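Local coordinates for uncharacterized protein (Arthrobacter sp., PDB 3KOP), which is of unknown function but adopts a cyclophilin-like fold and packs with five other copies into a six-chain assembly, at residues Ile24-Glu29 and Ala153-Gly158; Arg31-Lys36 and Ala163-Asp168; Ser48-Asp53 and Ala77-Glu82; Asn69-Leu74 and Gln167-Gly172; Asn136-Leu139 and Gly145-Pro148. All blocks are in the same frame, centred on the assembly; numbering follows the deposited sequence.

In the fold
After helix 4-19 the chain forms the hairpin of strands 23-28 and 33-39, then helix 45-54. Interaction 3 closes a short loop, joining that helix to the loop after strand 70-76. Interaction 5 closes a shorter one, from residues 136-139 to 145-148. It follows interaction 3 in series and lies within the spans of interactions 1, 2 and 4. Interaction 3 lies within those of interactions 1 and 2. Interactions 1 and 2 cross each other and tie the N-terminal hairpin to strand 145-157 and helix 159-172. Interaction 4 crosses interactions 1 and 3 and brings strand 70-76 to the same helix. Interactions 2 and 4 share Gln167 and Asp168. Asn69 and Asn137 connect interaction 4 to interaction 5.

Interaction 1 (Ile24-Glu29 and Ala153-Gly158); sequences INITLE and ATIVEG
Ile24 and Ile26 meet Ala153 and Ile155 in a purely apolar contact between two strands of the curled antiparallel sheet of this cyclophilin-like fold. Strands 23-28 and 145-157 are not direct neighbours in the sheet. Strand 33-39 lies between them and pairs antiparallel with both. The two outer strands therefore run in the same general sense, with Ile24 level with Ala153 and Ile26 level with Ile155. The CA atoms of Ile26 and Ile155 are 8.9 Å apart, and no hydrogen bond joins the segments. Side chains reach across instead, and all four touching residues are buried. Ile24 stretches from CB to CD1 with chi2 at 170°, which carries its terminal methyl to the side of Ala153. There Ile24 CD1 stands 4.3 Å from Ala153 CB. Ala153 contributes a single methyl, so the longer isoleucine does most of the reaching. Around this pair Ile24 also packs on Leu55 and Leu39, and Ile26 on Leu179 and Phe181 of strand 178-183. Cys35 of the middle strand touches Ile155. Just beyond, Val156 and Glu157 both face Lys36 and form a classic beta bulge. Gly158 follows at the N-cap of helix 159-172. In the second apolar pair, the terminal methyl of one isoleucine meets the ethyl branch of the other, Ile26 CD1 lying 4.4 Å from Ile155 CG1.

Interaction 2 (Arg31-Lys36 and Ala163-Asp168); sequences RGVTCK and AAACQD
The Arg31 guanidinium takes the Asp168 carboxylate at its edge, near its own plane, while Ala165 O approaches it obliquely. The two planes are 60° apart, and both contacts of the guanidinium with the carboxylate fall on Asp168 OD2. This salt bridge pins the turn of a beta hairpin, with Gly32 and Val33 forming a G1 bulge opposite Leu28, to helix 159-172. Arg31 NE donates to the anti lone pair of Asp168 OD2 at 2.8 Å, with an N-H...O angle of 145°. The bond from Arg31 NH2 to the same oxygen is weak, at 3.0 Å. The arginine chain is extended from CG to NE (chi3 173°), which brings the group up to the helix. Its other nitrogens are also used: NH1 forms a salt bridge to Glu177, and NH2 bonds Gly173 O. Asp168 OD1 pairs with Arg175 of the second subunit. A leucine in place of Arg31 would probably leave Asp168 OD2 and Glu177 without this positive partner, and the turn held to the helix by apolar packing alone at this contact. Beside the charged pair the contact is apolar, and Val33 CG2 rests 4.0 Å from Ala165 CB.

Interaction 3 (Ser48-Asp53 and Ala77-Glu82); sequences SKAVWD and AFAPKE
Ala50 and Ala79 bring the backbones of helix 45-54 and the irregular segment 77-82 close together, their CA atoms only 5.4 Å apart. At this point Ala50 CB meets Ala79 CB at 3.9 Å, methyl against methyl, and the small side chains permit the close approach. Phe78 makes the rest of the contact with one corner of its ring. Its CE1 lies 3.3 Å from Ala50 O, and the carbonyl comes at the ring obliquely. The next ring atom, Phe78 CZ, touches Val51 CG2 at 4.2 Å. The first torsion of Phe78 sets CG between the backbone N and the carbonyl carbon (chi1 42°), which turns the ring toward the helix. Segment 77-82 belongs to the loop that leaves strand 70-76 of the cyclophilin-like sheet and leads to strand 88-89. Replacing Phe78 by a serine would probably open a gap beside Val51 and take away the ring that lies against the Ala50 carbonyl. Phe78 also packs on Val127 of strand 125-132. Farther along the loop Glu82 OE1 is bonded to Tyr99 and Thr101. On the helix, one turn apart, Lys49 NZ forms a salt bridge with Asp53 OD2 at 2.7 Å.

Interaction 4 (Asn69-Leu74 and Gln167-Gly172); sequences NEIYNL and QDIWMG
Ile71 and Ile169 make the direct apolar contact here, with Ile71 CG2 4.3 Å from Ile169 CD1. Both residues are buried. Ile169 reaches out with its chain extended from CB to CD1 (chi2 168°), so its terminal methyl does the touching. Ile71 offers its branch methyl instead. Its other arm ends at CD1, which packs on Leu28 and on Cys166. A polar link lies beside this pair. Asn69 OD1 and Gln167 NE2 are too far apart for a direct bond, at 4.5 Å, and a water sits between them. That water donates to Asn69 OD1 at 2.8 Å and accepts from Gln167 NE2 at 2.9 Å, both bonds being weak. Gln167 is modelled in two conformers, so the water bridge is doubtful in the other. The stronger partners of these amides belong to the second subunit. Asn69 ND2 bonds Ser111 O there, and Lys65 of that subunit donates to both Asn69 OD1 and Gln167 OE1. Trp170 NE1 also bonds His63 O of the second subunit, while the selenium of Met171, modelled as selenomethionine, lies over one face of the Trp170 ring, offset toward its rim. The contact thus joins strand 70-76 to the last turns of helix 159-172, at an interface between subunits. Strand 70-76 pairs here with strands 57-63 and 125-132, and Val61 of strand 57-63 touches both isoleucines.

Interaction 5 (Asn136-Leu139 and Gly145-Pro148); sequences NNLL and GWVP
Leu139 and Val147 are joined by a backbone hydrogen bond at the mouth of a tight beta hairpin, where the short strand 140-141 runs antiparallel to strand 145-157. Val147 N donates to Leu139 O at 2.9 Å and the bond is nearly straight, with an N-H...O angle of 173°. The donor stands well above the carbonyl plane, 42° out of it. The same oxygen has weaker company. Trp146 CA makes a CH...O contact with Leu139 O at 3.4 Å, and the indole edge reaches it too, with Trp146 CE3 at 3.4 Å. One carbonyl thus meets three atoms of Trp146 and Val147. Leu139 CB also packs against the backbone, 3.4 Å from Val147 O. Gly145, just before them, has a positive phi of 99°, at which a side chain would press against the preceding carbonyl. Polar bonds hold the loop end of the contact: Asn137 OD1 accepts from Asn69 N, and Asn136 bonds Thr89 of the third subunit and Asp143 of the second. The apolar contacts complete the site. The side chains of Leu139 and Val147 both pack on Phe100 of strand 96-103. Trp146 meets its own counterpart in the fourth subunit, so the hairpin lies where several copies come together. Within the chain, the Trp146 ring presents its edge to Leu138, and Leu138 CD2 lies 4.1 Å from Trp146 CZ3.

Interaction 1 (Ile24-Glu29 and Ala153-Gly158)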
# COMPACT_ATOMS: atom_id res chain seq x y z
N ILE F 24 -33.12 -3.16 3.82
CA ILE F 24 -33.16 -1.78 4.30
C ILE F 24 -33.29 -0.84 3.10
O ILE F 24 -32.83 -1.15 1.99
CB ILE F 24 -31.91 -1.45 5.16
CG1 ILE F 24 -30.60 -1.61 4.34
CG2 ILE F 24 -31.90 -2.35 6.42
CD1 ILE F 24 -29.35 -1.08 5.00
N ASN F 25 -33.97 0.26 3.32
CA ASN F 25 -34.02 1.36 2.39
C ASN F 25 -32.96 2.39 2.77
O ASN F 25 -32.75 2.70 3.95
CB ASN F 25 -35.41 2.00 2.39
CG ASN F 25 -36.43 1.13 1.73
OD1 ASN F 25 -36.12 0.45 0.74
ND2 ASN F 25 -37.65 1.09 2.29
N ILE F 26 -32.32 2.93 1.75
CA ILE F 26 -31.29 3.93 1.91
C ILE F 26 -31.70 5.11 1.04
O ILE F 26 -31.82 4.97 -0.18
CB ILE F 26 -29.92 3.42 1.50
CG1 ILE F 26 -29.57 2.12 2.22
CG2 ILE F 26 -28.87 4.49 1.76
CD1 ILE F 26 -28.28 1.39 1.68
N THR F 27 -31.92 6.25 1.67
CA THR F 27 -32.64 7.36 1.06
C THR F 27 -31.89 8.66 1.25
O THR F 27 -31.38 8.92 2.35
CB THR F 27 -34.05 7.54 1.72
OG1 THR F 27 -34.82 6.34 1.57
CG2 THR F 27 -34.82 8.72 1.08
N LEU F 28 -31.84 9.46 0.18
CA LEU F 28 -31.44 10.84 0.23
C LEU F 28 -32.72 11.68 0.26
O LEU F 28 -33.50 11.67 -0.69
CB LEU F 28 -30.58 11.21 -0.98
CG LEU F 28 -29.19 10.57 -0.99
CD1 LEU F 28 -28.54 10.63 -2.38
CD2 LEU F 28 -28.29 11.23 0.06
N GLU F 29 -32.92 12.40 1.34
CA GLU F 29 -34.24 12.98 1.63
C GLU F 29 -34.56 14.18 0.77
O GLU F 29 -35.70 14.37 0.40
CB GLU F 29 -34.33 13.44 3.07
CG GLU F 29 -34.00 12.39 4.10
CD GLU F 29 -35.15 11.50 4.46
OE1 GLU F 29 -36.08 11.33 3.64
OE2 GLU F 29 -35.14 10.98 5.59
N ALA F 153 -24.35 -4.89 3.99
CA ALA F 153 -25.46 -4.90 3.09
C ALA F 153 -25.00 -4.68 1.67
O ALA F 153 -23.88 -4.16 1.42
CB ALA F 153 -26.50 -3.89 3.48
N THR F 154 -25.84 -5.11 0.74
CA THR F 154 -25.56 -4.92 -0.66
C THR F 154 -26.79 -4.42 -1.39
O THR F 154 -27.90 -4.96 -1.25
CB THR F 154 -25.00 -6.19 -1.30
OG1 THR F 154 -24.38 -5.84 -2.54
CG2 THR F 154 -26.10 -7.24 -1.53
N ILE F 155 -26.60 -3.33 -2.14
CA ILE F 155 -27.70 -2.68 -2.85
C ILE F 155 -28.20 -3.60 -3.96
O ILE F 155 -27.43 -4.00 -4.84
CB ILE F 155 -27.31 -1.27 -3.34
CG1 ILE F 155 -27.00 -0.37 -2.13
CG2 ILE F 155 -28.46 -0.63 -4.17
CD1 ILE F 155 -26.36 0.95 -2.48
N VAL F 156 -29.49 -3.94 -3.92
CA VAL F 156 -30.11 -4.80 -4.91
C VAL F 156 -31.13 -4.09 -5.82
O VAL F 156 -31.51 -4.63 -6.84
CB VAL F 156 -30.77 -6.06 -4.25
CG1 VAL F 156 -29.71 -6.96 -3.64
CG2 VAL F 156 -31.83 -5.66 -3.22
N GLU F 157 -31.58 -2.90 -5.45
CA GLU F 157 -32.45 -2.12 -6.30
C GLU F 157 -32.07 -0.67 -6.21
O GLU F 157 -31.83 -0.16 -5.11
CB GLU F 157 -33.90 -2.19 -5.83
CG GLU F 157 -34.59 -3.48 -5.94
CD GLU F 157 -36.02 -3.38 -5.40
OE1 GLU F 157 -36.57 -2.25 -5.35
OE2 GLU F 157 -36.59 -4.43 -5.03
N GLY F 158 -32.09 0.00 -7.35
CA GLY F 158 -31.88 1.44 -7.40
C GLY F 158 -30.44 1.91 -7.37
O GLY F 158 -30.19 3.08 -7.14

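Interaction 2 (Arg31-Lys36 and Ala163-Asp168)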
# COMPACT_ATOMS: atom_id res chain seq x y z
N ARG F 31 -32.92 15.13 -2.27
CA ARG F 31 -33.06 14.69 -3.66
C ARG F 31 -34.21 13.67 -3.86
O ARG F 31 -34.65 13.44 -4.99
CB ARG F 31 -31.74 14.16 -4.19
CG ARG F 31 -30.66 15.24 -4.34
CD ARG F 31 -29.28 14.66 -4.40
NE ARG F 31 -28.30 15.68 -4.70
CZ ARG F 31 -27.84 16.58 -3.83
NH1 ARG F 31 -28.22 16.56 -2.56
NH2 ARG F 31 -26.95 17.48 -4.24
N GLY F 32 -34.68 13.03 -2.80
CA GLY F 32 -35.77 12.08 -2.90
C GLY F 32 -35.43 10.82 -3.67
O GLY F 32 -36.25 10.30 -4.42
N VAL F 33 -34.23 10.29 -3.45
CA VAL F 33 -33.78 9.09 -4.12
C VAL F 33 -33.57 8.00 -3.09
O VAL F 33 -32.92 8.25 -2.06
CB VAL F 33 -32.47 9.34 -4.91
CG1 VAL F 33 -31.99 8.07 -5.61
CG2 VAL F 33 -32.68 10.47 -5.91
N THR F 34 -34.12 6.82 -3.36
CA THR F 34 -34.02 5.68 -2.45
C THR F 34 -33.52 4.46 -3.20
O THR F 34 -33.89 4.21 -4.35
CB THR F 34 -35.39 5.32 -1.82
OG1 THR F 34 -35.87 6.44 -1.07
CG2 THR F 34 -35.28 4.15 -0.89
N CYS F 35 -32.68 3.68 -2.55
CA CYS F 35 -32.33 2.38 -3.08
C CYS F 35 -32.60 1.35 -1.97
O CYS F 35 -32.81 1.72 -0.81
CB CYS F 35 -30.88 2.38 -3.58
SG CYS F 35 -29.68 2.61 -2.29
N LYS F 36 -32.60 0.08 -2.33
CA LYS F 36 -32.86 -0.99 -1.38
C LYS F 36 -31.67 -1.93 -1.34
O LYS F 36 -31.11 -2.27 -2.37
CB LYS F 36 -34.12 -1.79 -1.75
CG LYS F 36 -34.48 -2.81 -0.72
CD LYS F 36 -35.62 -3.74 -1.14
CE LYS F 36 -36.92 -3.07 -1.12
NZ LYS F 36 -38.05 -4.11 -1.10
N ALA F 163 -26.30 6.07 -7.61
CA ALA F 163 -25.02 6.55 -8.13
C ALA F 163 -25.15 7.93 -8.79
O ALA F 163 -24.30 8.80 -8.55
CB ALA F 163 -24.37 5.52 -9.09
N ALA F 164 -26.20 8.13 -9.57
CA ALA F 164 -26.45 9.42 -10.23
C ALA F 164 -26.71 10.53 -9.20
O ALA F 164 -26.22 11.66 -9.35
CB ALA F 164 -27.60 9.32 -11.29
N ALA F 165 -27.39 10.19 -8.10
CA ALA F 165 -27.62 11.16 -7.00
C ALA F 165 -26.32 11.54 -6.28
O ALA F 165 -26.11 12.69 -5.89
CB ALA F 165 -28.65 10.60 -6.00
N CYS F 166 -25.46 10.55 -6.09
CA CYS F 166 -24.17 10.75 -5.40
C CYS F 166 -23.20 11.62 -6.22
O CYS F 166 -22.52 12.49 -5.67
CB CYS F 166 -23.54 9.40 -5.09
SG CYS F 166 -24.39 8.38 -3.87
N GLN F 167 -23.19 11.43 -7.54
CA GLN F 167 -22.42 12.29 -8.42
C GLN F 167 -22.92 13.74 -8.29
O GLN F 167 -22.13 14.67 -8.26
CB GLN F 167 -22.45 11.81 -9.88
CG GLN F 167 -21.87 10.39 -10.15
CD GLN F 167 -20.35 10.28 -10.11
OE1 GLN F 167 -19.64 11.23 -9.82
NE2 GLN F 167 -19.85 9.08 -10.39
N ASP F 168 -24.23 13.91 -8.15
CA ASP F 168 -24.81 15.20 -7.97
C ASP F 168 -24.46 15.78 -6.57
O ASP F 168 -24.32 16.98 -6.43
CB ASP F 168 -26.33 15.13 -8.18
CG ASP F 168 -26.97 16.49 -8.12
OD1 ASP F 168 -26.80 17.24 -9.08
OD2 ASP F 168 -27.61 16.83 -7.12

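Interaction 3 (Ser48-Asp53 and Ala77-Glu82)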
# COMPACT_ATOMS: atom_id res chain seq x y z
N SER F 48 -25.27 -6.54 10.94
CA SER F 48 -26.62 -6.45 10.38
C SER F 48 -27.64 -6.26 11.50
O SER F 48 -28.53 -5.41 11.41
CB SER F 48 -26.98 -7.67 9.55
OG SER F 48 -26.13 -7.79 8.40
N LYS F 49 -27.47 -7.03 12.57
CA LYS F 49 -28.35 -6.90 13.75
C LYS F 49 -28.23 -5.54 14.40
O LYS F 49 -29.25 -4.92 14.74
CB LYS F 49 -28.03 -8.00 14.77
CG LYS F 49 -28.78 -7.83 16.12
CD LYS F 49 -28.61 -9.06 16.98
CE LYS F 49 -29.18 -8.82 18.40
NZ LYS F 49 -30.63 -8.32 18.36
N ALA F 50 -26.98 -5.10 14.61
CA ALA F 50 -26.71 -3.84 15.32
C ALA F 50 -27.38 -2.69 14.58
O ALA F 50 -28.04 -1.83 15.20
CB ALA F 50 -25.20 -3.56 15.47
N VAL F 51 -27.24 -2.70 13.26
CA VAL F 51 -27.90 -1.68 12.44
C VAL F 51 -29.44 -1.83 12.42
O VAL F 51 -30.17 -0.89 12.73
CB VAL F 51 -27.31 -1.65 11.04
CG1 VAL F 51 -28.09 -0.69 10.12
CG2 VAL F 51 -25.79 -1.26 11.10
N TRP F 52 -29.95 -3.02 12.06
CA TRP F 52 -31.40 -3.26 12.02
C TRP F 52 -32.08 -2.79 13.30
O TRP F 52 -33.08 -2.06 13.28
CB TRP F 52 -31.71 -4.74 11.80
CG TRP F 52 -33.22 -5.01 11.75
CD1 TRP F 52 -34.06 -5.30 12.81
CD2 TRP F 52 -34.06 -4.95 10.59
NE1 TRP F 52 -35.35 -5.42 12.37
CE2 TRP F 52 -35.39 -5.22 11.01
CE3 TRP F 52 -33.81 -4.72 9.23
CZ2 TRP F 52 -36.46 -5.29 10.11
CZ3 TRP F 52 -34.88 -4.75 8.34
CH2 TRP F 52 -36.19 -5.04 8.78
N ASP F 53 -31.55 -3.25 14.43
CA ASP F 53 -32.13 -2.96 15.75
C ASP F 53 -32.30 -1.46 16.00
O ASP F 53 -33.24 -1.05 16.66
CB ASP F 53 -31.29 -3.59 16.87
CG ASP F 53 -31.42 -5.11 16.94
OD1 ASP F 53 -32.15 -5.70 16.12
OD2 ASP F 53 -30.76 -5.72 17.81
N ALA F 77 -22.90 6.23 18.38
CA ALA F 77 -23.03 4.78 18.56
C ALA F 77 -24.42 4.42 19.11
O ALA F 77 -25.00 5.16 19.93
CB ALA F 77 -21.96 4.26 19.48
N PHE F 78 -24.97 3.32 18.62
CA PHE F 78 -26.35 2.93 18.96
C PHE F 78 -26.42 1.50 19.49
O PHE F 78 -27.38 1.17 20.13
CB PHE F 78 -27.28 3.11 17.74
CG PHE F 78 -26.66 2.62 16.42
CD1 PHE F 78 -26.56 1.26 16.14
CD2 PHE F 78 -26.15 3.53 15.50
CE1 PHE F 78 -26.01 0.81 14.94
CE2 PHE F 78 -25.59 3.09 14.28
CZ PHE F 78 -25.52 1.74 14.00
N ALA F 79 -25.43 0.67 19.22
CA ALA F 79 -25.47 -0.73 19.62
C ALA F 79 -25.02 -0.86 21.07
O ALA F 79 -24.13 -0.15 21.48
CB ALA F 79 -24.57 -1.58 18.74
N PRO F 80 -25.56 -1.82 21.81
CA PRO F 80 -25.08 -1.98 23.18
C PRO F 80 -23.59 -2.31 23.21
O PRO F 80 -22.88 -1.87 24.08
CB PRO F 80 -25.92 -3.12 23.74
CG PRO F 80 -27.15 -3.16 22.88
CD PRO F 80 -26.70 -2.70 21.51
N LYS F 81 -23.12 -3.09 22.25
CA LYS F 81 -21.69 -3.19 22.00
C LYS F 81 -21.37 -3.24 20.52
O LYS F 81 -22.11 -3.81 19.71
CB LYS F 81 -21.05 -4.38 22.73
CG LYS F 81 -21.50 -5.75 22.32
CD LYS F 81 -20.61 -6.85 22.94
CE LYS F 81 -19.13 -6.65 22.57
NZ LYS F 81 -18.30 -7.90 22.66
N GLU F 82 -20.25 -2.63 20.17
CA GLU F 82 -19.83 -2.56 18.80
C GLU F 82 -19.59 -3.95 18.27
O GLU F 82 -19.18 -4.85 19.00
CB GLU F 82 -18.59 -1.68 18.66
CG GLU F 82 -18.87 -0.23 18.90
CD GLU F 82 -19.93 0.33 18.00
OE1 GLU F 82 -19.74 0.33 16.76
OE2 GLU F 82 -20.97 0.79 18.54

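Interaction 4 (Asn69-Leu74 and Gln167-Gly172)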
# COMPACT_ATOMS: atom_id res chain seq x y z
N ASN F 69 -15.59 6.65 -4.44
CA ASN F 69 -17.01 6.63 -4.81
C ASN F 69 -17.89 6.26 -3.63
O ASN F 69 -18.54 5.20 -3.58
CB ASN F 69 -17.22 5.74 -6.02
CG ASN F 69 -16.47 6.25 -7.22
OD1 ASN F 69 -16.74 7.37 -7.67
ND2 ASN F 69 -15.50 5.49 -7.71
N GLU F 70 -17.89 7.18 -2.68
CA GLU F 70 -18.51 6.98 -1.38
C GLU F 70 -19.37 8.19 -0.93
O GLU F 70 -18.95 9.35 -1.05
CB GLU F 70 -17.41 6.83 -0.35
CG GLU F 70 -17.95 6.55 1.04
CD GLU F 70 -16.97 6.84 2.16
OE1 GLU F 70 -16.03 7.66 1.96
OE2 GLU F 70 -17.20 6.25 3.26
N ILE F 71 -20.54 7.89 -0.35
CA ILE F 71 -21.23 8.87 0.49
C ILE F 71 -21.45 8.21 1.85
O ILE F 71 -21.42 6.99 1.96
CB ILE F 71 -22.58 9.41 -0.09
CG1 ILE F 71 -23.57 8.27 -0.37
CG2 ILE F 71 -22.31 10.27 -1.31
CD1 ILE F 71 -25.09 8.70 -0.43
N TYR F 72 -21.63 9.01 2.89
CA TYR F 72 -21.80 8.44 4.22
C TYR F 72 -22.46 9.45 5.17
O TYR F 72 -22.59 10.63 4.84
CB TYR F 72 -20.46 8.00 4.78
CG TYR F 72 -19.49 9.12 5.00
CD1 TYR F 72 -18.71 9.62 3.96
CD2 TYR F 72 -19.38 9.73 6.27
CE1 TYR F 72 -17.83 10.66 4.16
CE2 TYR F 72 -18.49 10.79 6.48
CZ TYR F 72 -17.73 11.24 5.42
OH TYR F 72 -16.84 12.27 5.58
N ASN F 73 -22.93 8.95 6.31
CA ASN F 73 -23.34 9.81 7.40
C ASN F 73 -22.57 9.37 8.63
O ASN F 73 -21.86 8.35 8.62
CB ASN F 73 -24.88 9.82 7.57
CG ASN F 73 -25.47 8.51 8.12
OD1 ASN F 73 -24.76 7.66 8.63
ND2 ASN F 73 -26.80 8.36 7.99
N LEU F 74 -22.69 10.17 9.69
CA LEU F 74 -22.04 9.91 10.96
C LEU F 74 -23.09 10.06 12.06
O LEU F 74 -23.76 11.08 12.15
CB LEU F 74 -20.92 10.92 11.20
CG LEU F 74 -19.75 10.98 10.20
CD1 LEU F 74 -18.82 12.14 10.55
CD2 LEU F 74 -18.99 9.65 10.14
N GLN F 167 -23.19 11.43 -7.54
CA GLN F 167 -22.42 12.29 -8.42
C GLN F 167 -22.92 13.74 -8.29
O GLN F 167 -22.13 14.67 -8.26
CB GLN F 167 -22.45 11.81 -9.88
CG GLN F 167 -21.87 10.39 -10.15
CD GLN F 167 -20.35 10.28 -10.11
OE1 GLN F 167 -19.64 11.23 -9.82
NE2 GLN F 167 -19.85 9.08 -10.39
N ASP F 168 -24.23 13.91 -8.15
CA ASP F 168 -24.81 15.20 -7.97
C ASP F 168 -24.46 15.78 -6.57
O ASP F 168 -24.32 16.98 -6.43
CB ASP F 168 -26.33 15.13 -8.18
CG ASP F 168 -26.97 16.49 -8.12
OD1 ASP F 168 -26.80 17.24 -9.08
OD2 ASP F 168 -27.61 16.83 -7.12
N ILE F 169 -24.31 14.93 -5.55
CA ILE F 169 -23.76 15.42 -4.28
C ILE F 169 -22.32 15.90 -4.47
O ILE F 169 -21.92 16.95 -3.94
CB ILE F 169 -23.87 14.36 -3.16
CG1 ILE F 169 -25.33 14.14 -2.82
CG2 ILE F 169 -23.05 14.78 -1.92
CD1 ILE F 169 -25.59 12.92 -1.92
N TRP F 170 -21.54 15.15 -5.24
CA TRP F 170 -20.15 15.50 -5.49
C TRP F 170 -20.06 16.88 -6.19
O TRP F 170 -19.32 17.75 -5.74
CB TRP F 170 -19.47 14.38 -6.30
CG TRP F 170 -18.11 14.72 -6.78
CD1 TRP F 170 -17.07 15.20 -6.03
CD2 TRP F 170 -17.61 14.60 -8.12
NE1 TRP F 170 -15.96 15.42 -6.84
CE2 TRP F 170 -16.27 15.04 -8.12
CE3 TRP F 170 -18.18 14.17 -9.33
CZ2 TRP F 170 -15.49 15.07 -9.28
CZ3 TRP F 170 -17.38 14.19 -10.48
CH2 TRP F 170 -16.06 14.64 -10.44
N MSE F 171 -20.83 17.08 -7.26
CA MSE F 171 -20.77 18.33 -8.03
C MSE F 171 -21.64 19.45 -7.46
O MSE F 171 -21.30 20.63 -7.63
CB MSE F 171 -21.20 18.08 -9.49
CG MSE F 171 -20.26 17.10 -10.23
SE MSE F 171 -18.44 17.78 -10.27
CE MSE F 171 -18.80 19.51 -11.07
N GLY F 172 -22.77 19.10 -6.84
CA GLY F 172 -23.79 20.05 -6.40
C GLY F 172 -23.84 20.29 -4.90
O GLY F 172 -24.53 21.19 -4.43
O HOH W 1 -18.05 6.88 -10.08

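Interaction 5 (Asn136-Leu139 and Gly145-Pro148)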
# COMPACT_ATOMS: atom_id res chain seq x y z
N ASN F 136 -13.18 0.93 -7.84
CA ASN F 136 -11.79 1.35 -7.78
C ASN F 136 -11.58 2.31 -6.59
O ASN F 136 -11.04 3.39 -6.73
CB ASN F 136 -11.33 1.97 -9.12
CG ASN F 136 -11.21 0.93 -10.21
OD1 ASN F 136 -11.49 -0.28 -9.98
ND2 ASN F 136 -10.81 1.37 -11.43
N ASN F 137 -12.08 1.88 -5.43
CA ASN F 137 -12.00 2.65 -4.17
C ASN F 137 -10.98 2.00 -3.26
O ASN F 137 -10.88 0.77 -3.24
CB ASN F 137 -13.35 2.60 -3.46
CG ASN F 137 -14.51 2.90 -4.38
OD1 ASN F 137 -14.67 4.02 -4.89
ND2 ASN F 137 -15.33 1.89 -4.59
N LEU F 138 -10.24 2.79 -2.49
CA LEU F 138 -9.37 2.25 -1.45
C LEU F 138 -9.67 2.91 -0.12
O LEU F 138 -9.73 4.16 -0.01
CB LEU F 138 -7.90 2.46 -1.83
CG LEU F 138 -7.36 1.68 -3.02
CD1 LEU F 138 -6.01 2.31 -3.47
CD2 LEU F 138 -7.16 0.19 -2.59
N LEU F 139 -9.88 2.07 0.89
CA LEU F 139 -10.16 2.52 2.24
C LEU F 139 -8.84 2.72 2.98
O LEU F 139 -8.39 1.91 3.82
CB LEU F 139 -11.12 1.58 2.96
CG LEU F 139 -12.61 1.89 2.69
CD1 LEU F 139 -13.50 0.77 3.19
CD2 LEU F 139 -13.03 3.24 3.35
N GLY F 145 -3.64 5.19 7.72
CA GLY F 145 -3.38 4.07 6.80
C GLY F 145 -4.68 3.41 6.42
O GLY F 145 -5.64 4.11 6.09
N TRP F 146 -4.74 2.09 6.49
CA TRP F 146 -5.92 1.34 6.13
C TRP F 146 -7.04 1.52 7.15
O TRP F 146 -6.79 1.54 8.36
CB TRP F 146 -5.58 -0.16 5.97
CG TRP F 146 -4.62 -0.47 4.87
CD1 TRP F 146 -3.30 -0.86 5.02
CD2 TRP F 146 -4.88 -0.48 3.46
NE1 TRP F 146 -2.74 -1.08 3.79
CE2 TRP F 146 -3.67 -0.82 2.81
CE3 TRP F 146 -5.99 -0.18 2.67
CZ2 TRP F 146 -3.56 -0.96 1.43
CZ3 TRP F 146 -5.90 -0.31 1.28
CH2 TRP F 146 -4.69 -0.70 0.68
N VAL F 147 -8.26 1.71 6.66
CA VAL F 147 -9.46 1.89 7.47
C VAL F 147 -10.53 0.87 7.02
O VAL F 147 -11.44 1.21 6.28
CB VAL F 147 -10.04 3.31 7.25
CG1 VAL F 147 -11.21 3.58 8.21
CG2 VAL F 147 -8.93 4.38 7.37
N PRO F 148 -10.41 -0.39 7.45
CA PRO F 148 -11.37 -1.36 6.99
C PRO F 148 -12.81 -1.07 7.43
O PRO F 148 -13.03 -0.58 8.55
CB PRO F 148 -10.87 -2.69 7.57
CG PRO F 148 -9.48 -2.42 8.14
CD PRO F 148 -9.41 -0.95 8.39